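Local atomic coordinates of alpha-14 giardin (Giardia lamblia, PDB entry 3CHJ), a protein that binds calcium and phosphatidylserine as an annexin and may link the phospholipid bilayer to the underlying axoneme in a calcium-regulated way. Residues G278-Y283 with A290-C295. Numbering follows the deposited sequence.
Sequences GCKYYY and AFDERC
Lys280 and Phe291 bring the backbones closest, with CA atoms 5.6 Å apart, where helices 279-283 and 291-295 run at 86° to each other. A water bridges the two segments here: it donates to Lys280 O and accepts from Phe291 N, at the first turn of the second helix. The Phe291 side chain packs against Lys280 and Tyr283 of the first helix. With CG anti to the backbone N (chi1 -179°), the Phe291 ring turns its CD1 edge to one face of the Tyr283 ring, offset toward the rim. The Phe291 and Tyr283 rings form a T-shaped stack, centroids 5.5 Å apart and planes at 87°. Cys279 SG approaches the Phe291 ring obliquely. Both helices belong to the fourth repeat of the annexin fold, an all-helical bundle, and a short link makes them neighbours in sequence. Helix 301-310 adds Ile307 against Phe291, and Trp311 and Phe255 also meet its ring. The Lys280 chain, extended beyond CG, crosses the Phe291 side chain at about a right angle, with Lys280 CE 3.8 Å from Phe291 CD2. It ends in a salt bridge from Lys280 NZ to Asp292 OD1 (2.7 Å). Asp292 OD1 accepts through its syn lone pair. Glu312 and the Lys308 carbonyl also hold this ammonium group. On the Tyr283 side of the contact, Tyr283 OH lies against Arg294 CG at 3.4 Å. A second water joins that hydroxyl to Arg294 NH1, in the guanidinium plane, while Arg294 NE forms a salt bridge with Glu298.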
ATOM      1  N   GLY A 278      -9.418  -0.351 -10.178  1.00 16.56           N
ATOM      2  CA  GLY A 278     -10.161   0.893 -10.318  1.00 15.86           C
ATOM      3  C   GLY A 278      -9.407   2.151  -9.909  1.00 15.10           C
ATOM      4  O   GLY A 278      -9.976   3.246  -9.923  1.00 15.04           O
ATOM      5  N   CYS A 279      -8.128   2.024  -9.566  1.00 13.33           N
ATOM      6  CA  CYS A 279      -7.356   3.190  -9.121  1.00 12.78           C
ATOM      7  C   CYS A 279      -7.472   4.404 -10.037  1.00 12.62           C
ATOM      8  O   CYS A 279      -7.773   5.523  -9.563  1.00 12.45           O
ATOM      9  CB  CYS A 279      -5.892   2.821  -8.955  1.00 12.90           C
ATOM     10  SG  CYS A 279      -4.854   4.210  -8.391  1.00 13.90           S
ATOM     11  N   LYS A 280      -7.210   4.221 -11.333  1.00 12.33           N
ATOM     12  CA  LYS A 280      -7.251   5.383 -12.241  1.00 12.85           C
ATOM     13  C   LYS A 280      -8.638   6.029 -12.314  1.00 13.38           C
ATOM     14  O   LYS A 280      -8.758   7.269 -12.343  1.00 13.42           O
ATOM     15  CB  LYS A 280      -6.744   5.035 -13.644  1.00 13.44           C
ATOM     16  CG  LYS A 280      -5.255   4.661 -13.694  1.00 12.46           C
ATOM     17  CD  LYS A 280      -4.744   4.676 -15.157  1.00 13.17           C
ATOM     18  CE  LYS A 280      -3.306   4.156 -15.245  1.00 14.20           C
ATOM     19  NZ  LYS A 280      -2.762   4.172 -16.664  1.00 14.82           N
ATOM     20  N   TYR A 281      -9.671   5.197 -12.336  1.00 12.83           N
ATOM     21  CA  TYR A 281     -11.044   5.699 -12.319  1.00 12.92           C
ATOM     22  C   TYR A 281     -11.337   6.566 -11.079  1.00 13.01           C
ATOM     23  O   TYR A 281     -11.824   7.695 -11.198  1.00 12.81           O
ATOM     24  CB  TYR A 281     -12.003   4.520 -12.392  1.00 13.64           C
ATOM     25  CG  TYR A 281     -13.438   4.905 -12.198  1.00 14.34           C
ATOM     26  CD1 TYR A 281     -14.179   5.421 -13.250  1.00 16.33           C
ATOM     27  CD2 TYR A 281     -14.036   4.777 -10.954  1.00 15.27           C
ATOM     28  CE1 TYR A 281     -15.511   5.786 -13.059  1.00 16.23           C
ATOM     29  CE2 TYR A 281     -15.359   5.143 -10.749  1.00 17.48           C
ATOM     30  CZ  TYR A 281     -16.085   5.642 -11.810  1.00 16.83           C
ATOM     31  OH  TYR A 281     -17.414   5.983 -11.615  1.00 19.57           O
ATOM     32  N   TYR A 282     -11.024   6.045  -9.894  1.00 12.10           N
ATOM     33  CA  TYR A 282     -11.302   6.810  -8.680  1.00 12.58           C
ATOM     34  C   TYR A 282     -10.401   8.022  -8.577  1.00 12.25           C
ATOM     35  O   TYR A 282     -10.819   9.045  -8.060  1.00 12.18           O
ATOM     36  CB  TYR A 282     -11.225   5.932  -7.424  1.00 14.20           C
ATOM     37  CG  TYR A 282     -12.390   4.986  -7.366  1.00 14.73           C
ATOM     38  CD1 TYR A 282     -13.660   5.436  -7.003  1.00 18.08           C
ATOM     39  CD2 TYR A 282     -12.238   3.637  -7.715  1.00 16.08           C
ATOM     40  CE1 TYR A 282     -14.746   4.563  -6.976  1.00 17.46           C
ATOM     41  CE2 TYR A 282     -13.318   2.756  -7.694  1.00 17.80           C
ATOM     42  CZ  TYR A 282     -14.567   3.224  -7.328  1.00 18.07           C
ATOM     43  OH  TYR A 282     -15.638   2.371  -7.292  1.00 20.25           O
ATOM     44  N   TYR A 283      -9.177   7.905  -9.073  1.00 12.31           N
ATOM     45  CA  TYR A 283      -8.255   9.039  -9.074  1.00 12.35           C
ATOM     46  C   TYR A 283      -8.895  10.260  -9.759  1.00 12.56           C
ATOM     47  O   TYR A 283      -8.901  11.369  -9.210  1.00 12.35           O
ATOM     48  CB  TYR A 283      -6.915   8.668  -9.745  1.00 12.28           C
ATOM     49  CG  TYR A 283      -5.897   9.772  -9.569  1.00 11.73           C
ATOM     50  CD1 TYR A 283      -4.931   9.698  -8.556  1.00 11.97           C
ATOM     51  CD2 TYR A 283      -5.932  10.917 -10.367  1.00 12.20           C
ATOM     52  CE1 TYR A 283      -4.024  10.734  -8.347  1.00 13.11           C
ATOM     53  CE2 TYR A 283      -5.024  11.971 -10.157  1.00 14.13           C
ATOM     54  CZ  TYR A 283      -4.082  11.860  -9.151  1.00 14.61           C
ATOM     55  OH  TYR A 283      -3.185  12.879  -8.926  1.00 16.31           O
ATOM     56  N   ALA A 290      -7.019  13.370 -14.798  1.00 18.08           N
ATOM     57  CA  ALA A 290      -6.650  11.987 -15.144  1.00 16.84           C
ATOM     58  C   ALA A 290      -5.321  11.608 -14.519  1.00 16.52           C
ATOM     59  O   ALA A 290      -4.376  12.391 -14.525  1.00 16.21           O
ATOM     60  CB  ALA A 290      -6.561  11.810 -16.671  1.00 17.82           C
ATOM     61  N   PHE A 291      -5.253  10.390 -13.995  1.00 15.55           N
ATOM     62  CA  PHE A 291      -4.014   9.845 -13.437  1.00 15.24           C
ATOM     63  C   PHE A 291      -2.854   9.976 -14.405  1.00 15.56           C
ATOM     64  O   PHE A 291      -1.758  10.409 -14.013  1.00 15.50           O
ATOM     65  CB  PHE A 291      -4.229   8.364 -13.090  1.00 14.12           C
ATOM     66  CG  PHE A 291      -3.012   7.682 -12.482  1.00 13.72           C
ATOM     67  CD1 PHE A 291      -2.866   7.600 -11.102  1.00 15.27           C
ATOM     68  CD2 PHE A 291      -2.037   7.105 -13.302  1.00 13.73           C
ATOM     69  CE1 PHE A 291      -1.757   6.968 -10.547  1.00 15.52           C
ATOM     70  CE2 PHE A 291      -0.923   6.481 -12.754  1.00 14.78           C
ATOM     71  CZ  PHE A 291      -0.776   6.414 -11.379  1.00 15.40           C
ATOM     72  N   ASP A 292      -3.092   9.607 -15.667  1.00 16.44           N
ATOM     73  CA  ASP A 292      -2.002   9.619 -16.647  1.00 17.50           C
ATOM     74  C   ASP A 292      -1.475  11.029 -16.861  1.00 18.69           C
ATOM     75  O   ASP A 292      -0.288  11.213 -17.118  1.00 19.12           O
ATOM     76  CB  ASP A 292      -2.439   8.985 -17.976  1.00 17.31           C
ATOM     77  CG  ASP A 292      -2.580   7.469 -17.899  1.00 19.45           C
ATOM     78  OD1 ASP A 292      -2.203   6.849 -16.869  1.00 17.44           O
ATOM     79  OD2 ASP A 292      -3.093   6.887 -18.884  1.00 21.38           O
ATOM     80  N   GLU A 293      -2.355  12.025 -16.744  1.00 20.06           N
ATOM     81  CA  GLU A 293      -1.939  13.412 -16.940  1.00 22.76           C
ATOM     82  C   GLU A 293      -1.066  13.896 -15.791  1.00 22.10           C
ATOM     83  O   GLU A 293      -0.056  14.566 -16.011  1.00 23.06           O
ATOM     84  CB  GLU A 293      -3.162  14.307 -17.119  1.00 22.67           C
ATOM     85  CG  GLU A 293      -2.842  15.755 -17.430  1.00 26.19           C
ATOM     86  CD  GLU A 293      -4.092  16.619 -17.497  1.00 26.74           C
ATOM     87  OE1 GLU A 293      -5.037  16.252 -18.237  1.00 32.76           O
ATOM     88  OE2 GLU A 293      -4.122  17.654 -16.804  1.00 31.13           O
ATOM     89  N   ARG A 294      -1.445  13.555 -14.559  1.00 21.44           N
ATOM     90  CA  ARG A 294      -0.603  13.851 -13.408  1.00 21.22           C
ATOM     91  C   ARG A 294       0.749  13.136 -13.509  1.00 21.11           C
ATOM     92  O   ARG A 294       1.797  13.727 -13.281  1.00 20.28           O
ATOM     93  CB  ARG A 294      -1.314  13.500 -12.089  1.00 20.95           C
ATOM     94  CG  ARG A 294      -0.544  13.941 -10.848  1.00 22.81           C
ATOM     95  CD  ARG A 294      -0.462  15.476 -10.745  1.00 24.80           C
ATOM     96  NE  ARG A 294       0.357  15.905  -9.617  1.00 28.13           N
ATOM     97  CZ  ARG A 294      -0.099  16.027  -8.374  1.00 28.75           C
ATOM     98  NH1 ARG A 294      -1.371  15.758  -8.100  1.00 30.56           N
ATOM     99  NH2 ARG A 294       0.714  16.419  -7.406  1.00 28.73           N
ATOM    100  N   CYS A 295       0.713  11.865 -13.881  1.00 22.05           N
ATOM    101  CA  CYS A 295       1.934  11.084 -14.040  1.00 22.59           C
ATOM    102  C   CYS A 295       2.864  11.692 -15.105  1.00 23.33           C
ATOM    103  O   CYS A 295       4.085  11.742 -14.903  1.00 23.69           O
ATOM    104  CB  CYS A 295       1.572   9.636 -14.372  1.00 23.28           C
ATOM    105  SG  CYS A 295       2.916   8.465 -14.097  1.00 25.28           S
TER
HETATM  106  O   HOH W   1      -7.533   8.714 -14.430  1.00 15.02           O
HETATM  107  O   HOH W   2      -3.909  15.373  -9.870  1.00 21.13           O